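Local atomic coordinates of alkaline serine protease AL20 (Nesterenkonia abyssinica, PDB entry 3CP7), a protein that probably cleaves peptide bonds in proteins as a secreted, thermostable alkaline serine protease with a trypsin-like fold. Residues 74-79 and 93-98; 87-92 and 153-158; 24-29 and 111-116; 66-71 and 107-112. All blocks are in the same frame, centred on the assembly; numbering follows the deposited sequence.

In the fold
Contact 1 is buried in the N-terminal barrel, contact 3 partly buried at its end, contacts 2 and 4 at the surface. Contact 1 pairs two barrel strands, held by backbone hydrogen bonds and apolar side chains, with glutamates at one end; contact 3 joins strand 19-27 of the same sheet to the chain leading to the second sheet. Contact 4 shares Thr111 and Ala112 with contact 3 but rests on rings and an amide at the end of helix 105-109. In contact 2 a carboxylate and a water join loops beside the probable active site. It touches contact 1 where Ser79 OG meets His90 O at 2.7 Å; nearest atoms of contacts 2 and 4 are about 17 Å apart.

Contact 1: residues 74-79 and 93-98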
loop_
_atom_site.group_PDB
_atom_site.type_symbol
_atom_site.label_atom_id
_atom_site.label_comp_id
_atom_site.label_asym_id
_atom_site.label_seq_id
_atom_site.Cartn_x
_atom_site.Cartn_y
_atom_site.Cartn_z
ATOM N N GLU A 74 9.421 7.849 -6.594
ATOM C CA GLU A 74 10.007 7.599 -5.280
ATOM C C GLU A 74 9.209 6.582 -4.479
ATOM O O GLU A 74 9.791 5.746 -3.797
ATOM C CB GLU A 74 10.149 8.891 -4.488
ATOM C CG GLU A 74 11.176 9.827 -5.081
ATOM C CD GLU A 74 11.579 10.950 -4.147
ATOM O OE1 GLU A 74 10.765 11.356 -3.285
ATOM O OE2 GLU A 74 12.721 11.435 -4.290
ATOM N N GLU A 75 7.880 6.671 -4.551
ATOM C CA GLU A 75 7.000 5.698 -3.896
ATOM C C GLU A 75 5.953 5.201 -4.877
ATOM O O GLU A 75 5.144 5.982 -5.382
ATOM C CB GLU A 75 6.271 6.284 -2.683
ATOM C CG GLU A 75 7.142 6.528 -1.454
ATOM C CD GLU A 75 7.699 7.929 -1.398
ATOM O OE1 GLU A 75 7.259 8.799 -2.181
ATOM O OE2 GLU A 75 8.594 8.162 -0.555
ATOM N N LEU A 76 5.978 3.900 -5.138
ATOM C CA LEU A 76 4.911 3.235 -5.872
ATOM C C LEU A 76 3.882 2.767 -4.857
ATOM O O LEU A 76 4.234 2.093 -3.872
ATOM C CB LEU A 76 5.476 2.063 -6.668
ATOM C CG LEU A 76 6.630 2.451 -7.604
ATOM C CD1 LEU A 76 7.301 1.220 -8.196
ATOM C CD2 LEU A 76 6.138 3.387 -8.700
ATOM N N VAL A 77 2.626 3.163 -5.072
ATOM C CA VAL A 77 1.535 2.897 -4.124
ATOM C C VAL A 77 0.459 2.077 -4.824
ATOM O O VAL A 77 -0.410 2.611 -5.532
ATOM C CB VAL A 77 0.942 4.201 -3.537
ATOM C CG1 VAL A 77 -0.060 3.886 -2.427
ATOM C CG2 VAL A 77 2.061 5.128 -3.000
ATOM N N THR A 78 0.550 0.767 -4.644
ATOM C CA THR A 78 -0.373 -0.175 -5.251
ATOM C C THR A 78 -1.587 -0.435 -4.352
ATOM O O THR A 78 -1.481 -0.352 -3.131
ATOM C CB THR A 78 0.368 -1.505 -5.556
ATOM O OG1 THR A 78 -0.542 -2.436 -6.137
ATOM C CG2 THR A 78 0.997 -2.122 -4.296
ATOM N N SER A 79 -2.738 -0.751 -4.948
ATOM C CA SER A 79 -3.853 -1.238 -4.154
ATOM C C SER A 79 -3.452 -2.566 -3.514
ATOM O O SER A 79 -2.613 -3.300 -4.064
ATOM C CB SER A 79 -5.097 -1.433 -5.012
ATOM O OG SER A 79 -4.969 -2.613 -5.776
ATOM N N ALA A 93 -3.597 2.462 -9.028
ATOM C CA ALA A 93 -2.427 2.733 -8.211
ATOM C C ALA A 93 -2.014 4.168 -8.396
ATOM O O ALA A 93 -2.511 4.863 -9.277
ATOM C CB ALA A 93 -1.280 1.804 -8.597
ATOM N N PHE A 94 -1.087 4.600 -7.554
ATOM C CA PHE A 94 -0.553 5.948 -7.641
ATOM C C PHE A 94 0.945 5.872 -7.517
ATOM O O PHE A 94 1.460 5.049 -6.752
ATOM C CB PHE A 94 -1.156 6.815 -6.524
ATOM C CG PHE A 94 -2.650 6.904 -6.597
ATOM C CD1 PHE A 94 -3.255 7.870 -7.401
ATOM C CD2 PHE A 94 -3.455 5.974 -5.935
ATOM C CE1 PHE A 94 -4.632 7.934 -7.521
ATOM C CE2 PHE A 94 -4.827 6.028 -6.058
ATOM C CZ PHE A 94 -5.424 6.990 -6.866
ATOM N N ALA A 95 1.647 6.715 -8.260
ATOM C CA ALA A 95 3.094 6.829 -8.093
ATOM C C ALA A 95 3.405 8.233 -7.619
ATOM O O ALA A 95 2.916 9.223 -8.175
ATOM C CB ALA A 95 3.820 6.518 -9.402
ATOM N N VAL A 96 4.213 8.302 -6.568
ATOM C CA VAL A 96 4.670 9.574 -6.027
ATOM C C VAL A 96 6.071 9.840 -6.575
ATOM O O VAL A 96 6.989 9.038 -6.374
ATOM C CB VAL A 96 4.680 9.552 -4.491
ATOM C CG1 VAL A 96 5.098 10.913 -3.945
ATOM C CG2 VAL A 96 3.300 9.163 -3.961
ATOM N N LEU A 97 6.201 10.953 -7.294
ATOM C CA LEU A 97 7.404 11.249 -8.052
ATOM C C LEU A 97 8.395 12.107 -7.295
ATOM O O LEU A 97 8.059 12.772 -6.320
ATOM C CB LEU A 97 7.038 11.907 -9.395
ATOM C CG LEU A 97 5.993 11.156 -10.243
ATOM C CD1 LEU A 97 5.696 11.927 -11.504
ATOM C CD2 LEU A 97 6.395 9.704 -10.569
ATOM N N GLU A 98 9.633 12.055 -7.764
ATOM C CA GLU A 98 10.714 12.876 -7.245
ATOM C C GLU A 98 10.408 14.365 -7.359
ATOM O O GLU A 98 9.540 14.799 -8.136
ATOM C CB GLU A 98 12.000 12.571 -8.018
ATOM C CG GLU A 98 11.957 13.022 -9.481
ATOM C CD GLU A 98 13.244 12.762 -10.249
ATOM O OE1 GLU A 98 14.340 12.892 -9.657
ATOM O OE2 GLU A 98 13.154 12.455 -11.457
#
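Val96 O is gripped twice: Glu74 N reaches it at 2.7 Å and Glu75 N at 3.1 Å, both in the carbonyl plane. Two residues of segment 74-79 thus face one residue of segment 93-98. Beyond them the strands run antiparallel, their short axes at 168°. Val96 N returns a nearly straight bond to Glu75 O (2.8 Å), and Val77 and Phe94 exchange a second pair, with Val77 N meeting Phe94 O almost end-on to the carbonyl at 2.8 Å.

On the face bearing Glu75, Val77, Phe94 and Val96, the Glu75 chain bends at its second torsion (93°), which folds OE1 back against Val96, 3.5 Å from CG1. Its other oxygen, OE2, makes a salt bridge with Arg85 of the second subunit. Val77 CG2 and Val96 CG2 touch diagonally at 4.3 Å. On the opposite face Leu76 CD2 lies 4.0 Å from Ala95 CB, with Phe55 of strand 55-59 packed on both residues.

At the bulge end of the contact, the extended Glu74 side chain crosses that of Glu98 at about a right angle, its CD 3.7 Å from Glu98 CA; Glu98 OE2 bonds to Ala72 N instead. Glu74 and Glu75, both opposite Val96, form a classic beta bulge where the chain turns a corner at Glu74, set in the closed antiparallel barrel of a chymotrypsin-type protease.

Contact 2: residues 87-92 and 153-158; sequences DFEHDY and MGSSTQ
The loop carrying Asp91, probably the aspartate of a Ser-His-Asp triad, meets a loop of the second sheet here, with Glu89 and Ser156 as the main pair. Ser156 N donates to Glu89 OE2 at 2.9 Å, arriving from above the carboxylate plane, 36° out of it. The glutamate chain is stretched beyond CG (chi2 -168°), long enough to lay its carboxylate against the turn of segment 153-158: OE2 also sits 3.4 Å from Ser155 CB, and CG packs 3.4 Å from Ser156 OG.

A water makes a second link, donating to Glu89 O at 2.8 Å and standing 2.8 Å from Ser156 OG. Main chain and side chain of Glu89 are therefore both tied to one serine, directly at the carboxylate and through water at the carbonyl. Deeper in, Thr157 contributes its methyl CG2, which rests 3.6 Å from Phe88 O, while its OG1 is bonded to Tyr189 OH.

Each loop is shaped from within. Asp87 OD1 takes the N-H of Glu89 in an Asx turn, and Ser155 OG takes that of Thr157 at 3.1 Å in an ST turn, with Asp151 OD2 as a further partner of the same hydroxyl. Asp91 itself, centre of an inverse gamma turn, bonds through OD1 to His41 ND1; together with Ser169 they are consistent with a charge-relay triad. Loops from two beta domains meeting beside such a probable triad are characteristic of the active-site cleft of chymotrypsin-like proteases.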
loop_
_atom_site.group_PDB
_atom_site.type_symbol
_atom_site.label_atom_id
_atom_site.label_comp_id
_atom_site.label_asym_id
_atom_site.label_seq_id
_atom_site.Cartn_x
_atom_site.Cartn_y
_atom_site.Cartn_z
ATOM N N ASP A 87 -6.227 -8.713 -8.352
ATOM C CA ASP A 87 -7.670 -8.486 -8.435
ATOM C C ASP A 87 -7.951 -7.308 -9.356
ATOM O O ASP A 87 -7.685 -6.156 -8.996
ATOM C CB ASP A 87 -8.186 -8.181 -7.029
ATOM C CG ASP A 87 -9.697 -8.011 -6.954
ATOM O OD1 ASP A 87 -10.392 -7.963 -7.995
ATOM O OD2 ASP A 87 -10.202 -7.922 -5.815
ATOM N N PHE A 88 -8.518 -7.577 -10.528
ATOM C CA PHE A 88 -8.792 -6.511 -11.496
ATOM C C PHE A 88 -9.829 -5.490 -11.022
ATOM O O PHE A 88 -9.857 -4.361 -11.537
ATOM C CB PHE A 88 -9.159 -7.070 -12.877
ATOM C CG PHE A 88 -7.969 -7.541 -13.665
ATOM C CD1 PHE A 88 -7.681 -8.897 -13.780
ATOM C CD2 PHE A 88 -7.112 -6.619 -14.262
ATOM C CE1 PHE A 88 -6.558 -9.323 -14.505
ATOM C CE2 PHE A 88 -5.991 -7.038 -14.991
ATOM C CZ PHE A 88 -5.730 -8.396 -15.108
ATOM N N GLU A 89 -10.651 -5.845 -10.033
ATOM C CA GLU A 89 -11.550 -4.823 -9.480
ATOM C C GLU A 89 -10.777 -3.658 -8.869
ATOM O O GLU A 89 -11.335 -2.576 -8.680
ATOM C CB GLU A 89 -12.519 -5.399 -8.442
ATOM C CG GLU A 89 -13.595 -6.295 -9.038
ATOM C CD GLU A 89 -14.715 -6.624 -8.074
ATOM O OE1 GLU A 89 -14.497 -6.583 -6.842
ATOM O OE2 GLU A 89 -15.823 -6.923 -8.574
ATOM N N HIS A 90 -9.496 -3.888 -8.561
ATOM C CA HIS A 90 -8.668 -2.861 -7.925
ATOM C C HIS A 90 -7.367 -2.637 -8.668
ATOM O O HIS A 90 -6.339 -2.353 -8.057
ATOM C CB HIS A 90 -8.442 -3.190 -6.442
ATOM C CG HIS A 90 -9.725 -3.319 -5.687
ATOM N ND1 HIS A 90 -10.416 -2.225 -5.212
ATOM C CD2 HIS A 90 -10.482 -4.401 -5.394
ATOM C CE1 HIS A 90 -11.529 -2.632 -4.627
ATOM N NE2 HIS A 90 -11.603 -3.945 -4.740
ATOM N N ASP A 91 -7.411 -2.712 -9.996
ATOM C CA ASP A 91 -6.210 -2.471 -10.789
ATOM C C ASP A 91 -5.999 -0.972 -10.982
ATOM O O ASP A 91 -6.051 -0.463 -12.103
ATOM C CB ASP A 91 -6.264 -3.174 -12.152
ATOM C CG ASP A 91 -4.952 -3.079 -12.912
ATOM O OD1 ASP A 91 -4.948 -3.285 -14.145
ATOM O OD2 ASP A 91 -3.912 -2.797 -12.280
ATOM N N TYR A 92 -5.793 -0.269 -9.870
ATOM C CA TYR A 92 -5.442 1.147 -9.873
ATOM C C TYR A 92 -4.299 1.344 -8.879
ATOM O O TYR A 92 -4.057 0.506 -7.996
ATOM C CB TYR A 92 -6.644 2.040 -9.509
ATOM C CG TYR A 92 -7.365 1.585 -8.268
ATOM C CD1 TYR A 92 -8.581 0.896 -8.358
ATOM C CD2 TYR A 92 -6.831 1.801 -6.995
ATOM C CE1 TYR A 92 -9.238 0.445 -7.218
ATOM C CE2 TYR A 92 -7.473 1.347 -5.854
ATOM C CZ TYR A 92 -8.683 0.663 -5.967
ATOM O OH TYR A 92 -9.323 0.202 -4.838
ATOM N N MET A 153 -18.309 -10.050 -17.247
ATOM C CA MET A 153 -17.957 -11.083 -16.286
ATOM C C MET A 153 -18.589 -10.868 -14.920
ATOM O O MET A 153 -18.469 -11.722 -14.036
ATOM C CB MET A 153 -16.451 -11.139 -16.109
ATOM C CG MET A 153 -15.702 -11.438 -17.355
ATOM S SD MET A 153 -14.544 -12.699 -16.891
ATOM C CE MET A 153 -15.728 -13.979 -16.906
ATOM N N GLY A 154 -19.234 -9.722 -14.731
ATOM C CA GLY A 154 -19.967 -9.480 -13.496
ATOM C C GLY A 154 -19.192 -8.830 -12.367
ATOM O O GLY A 154 -19.732 -8.657 -11.274
ATOM N N SER A 155 -17.932 -8.466 -12.613
ATOM C CA SER A 155 -17.180 -7.721 -11.609
ATOM C C SER A 155 -17.624 -6.264 -11.621
ATOM O O SER A 155 -18.439 -5.863 -12.454
ATOM C CB SER A 155 -15.671 -7.828 -11.861
ATOM O OG SER A 155 -15.198 -6.818 -12.749
ATOM N N SER A 156 -17.066 -5.477 -10.701
ATOM C CA SER A 156 -17.410 -4.057 -10.594
ATOM C C SER A 156 -16.719 -3.179 -11.646
ATOM O O SER A 156 -16.963 -1.964 -11.704
ATOM C CB SER A 156 -17.115 -3.532 -9.187
ATOM O OG SER A 156 -15.723 -3.632 -8.921
ATOM N N THR A 157 -15.851 -3.755 -12.478
ATOM C CA THR A 157 -15.230 -2.935 -13.536
ATOM C C THR A 157 -16.273 -2.496 -14.567
ATOM O O THR A 157 -17.402 -3.026 -14.605
ATOM C CB THR A 157 -14.070 -3.652 -14.251
ATOM O OG1 THR A 157 -14.591 -4.771 -14.975
ATOM C CG2 THR A 157 -13.042 -4.128 -13.239
ATOM N N GLN A 158 -15.902 -1.516 -15.381
ATOM C CA GLN A 158 -16.762 -1.038 -16.466
ATOM C C GLN A 158 -15.981 -1.004 -17.760
ATOM O O GLN A 158 -14.758 -0.847 -17.747
ATOM C CB GLN A 158 -17.297 0.362 -16.174
ATOM C CG GLN A 158 -18.047 0.485 -14.865
ATOM C CD GLN A 158 -18.705 1.840 -14.732
ATOM O OE1 GLN A 158 -19.900 1.983 -14.979
ATOM N NE2 GLN A 158 -17.923 2.851 -14.385
HETATM O O HOH W 1 -13.667 -2.309 -10.275
#

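Contact 3: residues 24-29 and 111-116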
loop_
_atom_site.group_PDB
_atom_site.type_symbol
_atom_site.label_atom_id
_atom_site.label_comp_id
_atom_site.label_asym_id
_atom_site.label_seq_id
_atom_site.Cartn_x
_atom_site.Cartn_y
_atom_site.Cartn_z
ATOM N N SER A 24 0.824 4.331 -19.247
ATOM C CA SER A 24 0.422 5.731 -19.270
ATOM C C SER A 24 0.040 6.113 -17.843
ATOM O O SER A 24 -0.146 5.247 -16.985
ATOM C CB SER A 24 -0.765 5.905 -20.216
ATOM O OG SER A 24 -0.448 5.479 -21.540
ATOM N N ALA A 25 -0.077 7.414 -17.586
ATOM C CA ALA A 25 -0.487 7.899 -16.272
ATOM C C ALA A 25 -0.954 9.340 -16.376
ATOM O O ALA A 25 -0.898 9.948 -17.446
ATOM C CB ALA A 25 0.659 7.782 -15.273
ATOM N N ASN A 26 -1.385 9.897 -15.248
ATOM C CA ASN A 26 -1.944 11.234 -15.244
ATOM C C ASN A 26 -1.716 11.931 -13.918
ATOM O O ASN A 26 -1.977 11.353 -12.878
ATOM C CB ASN A 26 -3.445 11.155 -15.543
ATOM C CG ASN A 26 -4.084 12.526 -15.720
ATOM O OD1 ASN A 26 -3.672 13.306 -16.582
ATOM N ND2 ASN A 26 -5.100 12.821 -14.906
ATOM N N ILE A 27 -1.253 13.183 -13.963
ATOM C CA ILE A 27 -1.094 13.974 -12.742
ATOM C C ILE A 27 -2.462 14.331 -12.171
ATOM O O ILE A 27 -3.275 14.977 -12.842
ATOM C CB ILE A 27 -0.297 15.288 -12.967
ATOM C CG1 ILE A 27 1.056 15.004 -13.624
ATOM C CG2 ILE A 27 -0.116 16.029 -11.637
ATOM C CD1 ILE A 27 1.805 16.274 -14.070
ATOM N N VAL A 28 -2.706 13.903 -10.935
ATOM C CA VAL A 28 -3.939 14.240 -10.222
ATOM C C VAL A 28 -3.605 15.197 -9.083
ATOM O O VAL A 28 -2.530 15.114 -8.487
ATOM C CB VAL A 28 -4.690 12.982 -9.703
ATOM C CG1 VAL A 28 -5.295 12.224 -10.892
ATOM C CG2 VAL A 28 -3.783 12.082 -8.831
ATOM N N ALA A 29 -4.518 16.127 -8.812
ATOM C CA ALA A 29 -4.285 17.131 -7.764
ATOM C C ALA A 29 -3.959 16.435 -6.457
ATOM O O ALA A 29 -4.663 15.509 -6.069
ATOM C CB ALA A 29 -5.500 18.004 -7.604
ATOM N N THR A 111 -0.548 22.471 -13.462
ATOM C CA THR A 111 -1.927 22.010 -13.415
ATOM C C THR A 111 -1.968 20.518 -13.102
ATOM O O THR A 111 -0.924 19.845 -13.067
ATOM C CB THR A 111 -2.672 22.333 -14.734
ATOM O OG1 THR A 111 -4.083 22.145 -14.562
ATOM C CG2 THR A 111 -2.172 21.481 -15.901
ATOM N N ALA A 112 -3.182 20.039 -12.827
ATOM C CA ALA A 112 -3.435 18.640 -12.502
ATOM C C ALA A 112 -4.915 18.397 -12.676
ATOM O O ALA A 112 -5.726 19.326 -12.617
ATOM C CB ALA A 112 -3.046 18.355 -11.060
ATOM N N SER A 113 -5.283 17.136 -12.880
ATOM C CA SER A 113 -6.691 16.768 -12.948
ATOM C C SER A 113 -7.307 16.642 -11.566
ATOM O O SER A 113 -6.665 16.120 -10.651
ATOM C CB SER A 113 -6.829 15.411 -13.619
ATOM O OG SER A 113 -6.376 15.479 -14.945
ATOM N N PRO A 114 -8.581 17.055 -11.426
ATOM C CA PRO A 114 -9.307 16.653 -10.226
ATOM C C PRO A 114 -9.548 15.145 -10.310
ATOM O O PRO A 114 -9.454 14.561 -11.398
ATOM C CB PRO A 114 -10.639 17.422 -10.314
ATOM C CG PRO A 114 -10.643 18.160 -11.605
ATOM C CD PRO A 114 -9.422 17.789 -12.391
ATOM N N ILE A 115 -9.859 14.530 -9.181
ATOM C CA ILE A 115 -10.131 13.093 -9.148
ATOM C C ILE A 115 -11.394 12.892 -8.325
ATOM O O ILE A 115 -11.605 13.575 -7.321
ATOM C CB ILE A 115 -8.901 12.315 -8.615
ATOM C CG1 ILE A 115 -9.115 10.797 -8.679
ATOM C CG2 ILE A 115 -8.514 12.794 -7.205
ATOM C CD1 ILE A 115 -7.834 10.003 -8.445
ATOM N N ALA A 116 -12.243 11.977 -8.782
ATOM C CA ALA A 116 -13.567 11.751 -8.191
ATOM C C ALA A 116 -13.771 10.277 -7.862
ATOM O O ALA A 116 -13.280 9.388 -8.572
ATOM C CB ALA A 116 -14.675 12.234 -9.137
#
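The carboxamide of Asn26 and the hydroxyl of Ser113 meet in the amide plane, where Asn26 ND2 donates to Ser113 OG at 2.9 Å. The bond is almost straight (174°). With CG anti to the Asn26 nitrogen (chi1 -173°), the amide swings forward along the chain toward the loop. Outside the two segments, OD1 bonds to His8 ND1 and ND2 also donates to Gln183 OE1, so three partners fix the rotation of this buried flat group.

The backbones join just beyond it in a single bridge between Val28 and Ser113. Ser113 N donates to Ile27 O at 2.9 Å, and Ala29 N to Ser113 O at 2.8 Å, each donor tilted from the plane of the carbonyl it meets. The same Ser113 O lies 3.3 Å from Val28 CA in a CA-H...O contact. Since the touching parts run 91° apart, the pairing stops there and does not extend into a longer strand pair.

Apolar contacts flank the bridge. Ala112 CB tucks in against Ile27 CG2 at 3.8 Å and also rests 3.5 Å from Ala29 N. Beyond the bridge, Ile115 reaches back with CD1, which touches Val28 CG1 at 4.2 Å. Segment 111-116 thus passes across the end of strand 19-27 on its way from helix 105-109 to strand 124-129, the connection between the two beta domains of a chymotrypsin-like fold.

Contact 4: residues 66-71 and 107-112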
loop_
_atom_site.group_PDB
_atom_site.type_symbol
_atom_site.label_atom_id
_atom_site.label_comp_id
_atom_site.label_asym_id
_atom_site.label_seq_id
_atom_site.Cartn_x
_atom_site.Cartn_y
_atom_site.Cartn_z
ATOM N N SER A 66 8.789 15.892 -23.437
ATOM C CA SER A 66 8.460 17.285 -23.667
ATOM C C SER A 66 9.425 18.149 -22.864
ATOM O O SER A 66 10.364 17.655 -22.228
ATOM C CB SER A 66 7.021 17.568 -23.223
ATOM O OG SER A 66 6.950 17.606 -21.803
ATOM N N GLU A 67 9.168 19.449 -22.880
ATOM C CA GLU A 67 9.933 20.394 -22.076
ATOM C C GLU A 67 9.867 20.090 -20.572
ATOM O O GLU A 67 10.716 20.527 -19.804
ATOM C CB GLU A 67 9.448 21.822 -22.341
ATOM C CG GLU A 67 8.031 22.136 -21.831
ATOM C CD GLU A 67 6.915 21.794 -22.820
ATOM O OE1 GLU A 67 7.129 21.000 -23.768
ATOM O OE2 GLU A 67 5.799 22.331 -22.643
ATOM N N HIS A 68 8.853 19.327 -20.158
ATOM C CA HIS A 68 8.687 18.987 -18.743
ATOM C C HIS A 68 9.620 17.876 -18.282
ATOM O O HIS A 68 9.774 17.644 -17.080
ATOM C CB HIS A 68 7.231 18.651 -18.442
ATOM C CG HIS A 68 6.297 19.784 -18.715
ATOM N ND1 HIS A 68 6.450 21.023 -18.133
ATOM C CD2 HIS A 68 5.212 19.874 -19.518
ATOM C CE1 HIS A 68 5.493 21.826 -18.561
ATOM N NE2 HIS A 68 4.720 21.150 -19.391
ATOM N N GLY A 69 10.242 17.202 -19.244
ATOM C CA GLY A 69 11.237 16.188 -18.950
ATOM C C GLY A 69 10.640 14.901 -18.425
ATOM O O GLY A 69 9.480 14.587 -18.691
ATOM N N VAL A 70 11.451 14.164 -17.675
ATOM C CA VAL A 70 11.126 12.808 -17.252
ATOM C C VAL A 70 11.296 12.729 -15.736
ATOM O O VAL A 70 12.267 13.251 -15.194
ATOM C CB VAL A 70 12.019 11.775 -17.997
ATOM C CG1 VAL A 70 13.462 11.804 -17.511
ATOM C CG2 VAL A 70 11.461 10.392 -17.879
ATOM N N TRP A 71 10.340 12.100 -15.054
ATOM C CA TRP A 71 10.261 12.137 -13.596
ATOM C C TRP A 71 10.282 10.740 -12.994
ATOM O O TRP A 71 9.406 9.929 -13.287
ATOM C CB TRP A 71 8.967 12.864 -13.184
ATOM C CG TRP A 71 8.998 14.310 -13.562
ATOM C CD1 TRP A 71 8.925 14.833 -14.825
ATOM C CD2 TRP A 71 9.170 15.419 -12.678
ATOM N NE1 TRP A 71 9.034 16.206 -14.781
ATOM C CE2 TRP A 71 9.176 16.590 -13.468
ATOM C CE3 TRP A 71 9.304 15.536 -11.288
ATOM C CZ2 TRP A 71 9.330 17.869 -12.910
ATOM C CZ3 TRP A 71 9.446 16.803 -10.733
ATOM C CH2 TRP A 71 9.459 17.952 -11.542
ATOM N N GLN A 107 3.899 21.431 -9.775
ATOM C CA GLN A 107 4.405 22.801 -9.906
ATOM C C GLN A 107 5.038 23.027 -11.278
ATOM O O GLN A 107 4.870 24.091 -11.886
ATOM C CB GLN A 107 5.417 23.089 -8.801
ATOM C CG GLN A 107 4.781 23.379 -7.448
ATOM C CD GLN A 107 4.091 24.725 -7.405
ATOM O OE1 GLN A 107 2.866 24.802 -7.456
ATOM N NE2 GLN A 107 4.881 25.803 -7.315
ATOM N N GLN A 108 5.776 22.025 -11.753
ATOM C CA GLN A 108 6.405 22.072 -13.071
ATOM C C GLN A 108 5.372 22.258 -14.176
ATOM O O GLN A 108 5.501 23.118 -15.048
ATOM C CB GLN A 108 7.175 20.765 -13.315
ATOM C CG GLN A 108 7.655 20.586 -14.758
ATOM C CD GLN A 108 8.752 21.558 -15.124
ATOM O OE1 GLN A 108 9.608 21.885 -14.303
ATOM N NE2 GLN A 108 8.740 22.012 -16.365
ATOM N N VAL A 109 4.350 21.411 -14.151
ATOM C CA VAL A 109 3.354 21.415 -15.213
ATOM C C VAL A 109 2.336 22.540 -15.023
ATOM O O VAL A 109 1.773 23.039 -15.999
ATOM C CB VAL A 109 2.687 20.011 -15.339
ATOM C CG1 VAL A 109 1.530 20.026 -16.301
ATOM C CG2 VAL A 109 3.725 18.996 -15.800
ATOM N N GLY A 110 2.100 22.928 -13.772
ATOM C CA GLY A 110 1.259 24.093 -13.473
ATOM C C GLY A 110 -0.220 23.761 -13.361
ATOM O O GLY A 110 -1.048 24.650 -13.167
ATOM N N THR A 111 -0.548 22.471 -13.462
ATOM C CA THR A 111 -1.927 22.010 -13.415
ATOM C C THR A 111 -1.968 20.518 -13.102
ATOM O O THR A 111 -0.924 19.845 -13.067
ATOM C CB THR A 111 -2.672 22.333 -14.734
ATOM O OG1 THR A 111 -4.083 22.145 -14.562
ATOM C CG2 THR A 111 -2.172 21.481 -15.901
ATOM N N ALA A 112 -3.182 20.039 -12.827
ATOM C CA ALA A 112 -3.435 18.640 -12.502
ATOM C C ALA A 112 -4.915 18.397 -12.676
ATOM O O ALA A 112 -5.726 19.326 -12.617
ATOM C CB ALA A 112 -3.046 18.355 -11.060
#
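His68 and Gln108 meet at the edge of the imidazole, where Gln108 NE2 donates to His68 ND1 at 3.1 Å. The bond is nearly straight (174°) and lies in the planes of both groups, although ring and amide are turned 71° against each other. With ND1 serving as acceptor, the neutral histidine ring would probably carry its proton on its own NE2. Val109 CG2 sits over one face of the imidazole, 4.0 Å from its centroid and almost on the ring normal, a CH-pi contact; Glu67 CG covers the opposite face.

In Gln108 the bend at the second torsion (69°) doubles the chain back on itself, with the amide at the His68 ring. The outer side of this bend, CB and CG of Gln108, packs on the indole of Trp71: Gln108 CB is 3.6 Å from Trp71 CZ2. The glutamine thus spans both aromatic rings, giving its amide to one and its aliphatic part to the other.

Further out, Trp71 NE1 donates to His68 O at 2.8 Å, tying the indole to the turn that presents the imidazole. That turn is closed by Gly69 N to Ser66 O at 3.0 Å, while His68 N donates to Ser66 OG at 3.0 Å. Pro59 O binds the same hydroxyl, and Lys100 makes a cation-pi contact with Trp71. The result is a type I beta turn combined with an ST turn, docked on the last turn of helix 105-109 at the surface of the N-terminal barrel.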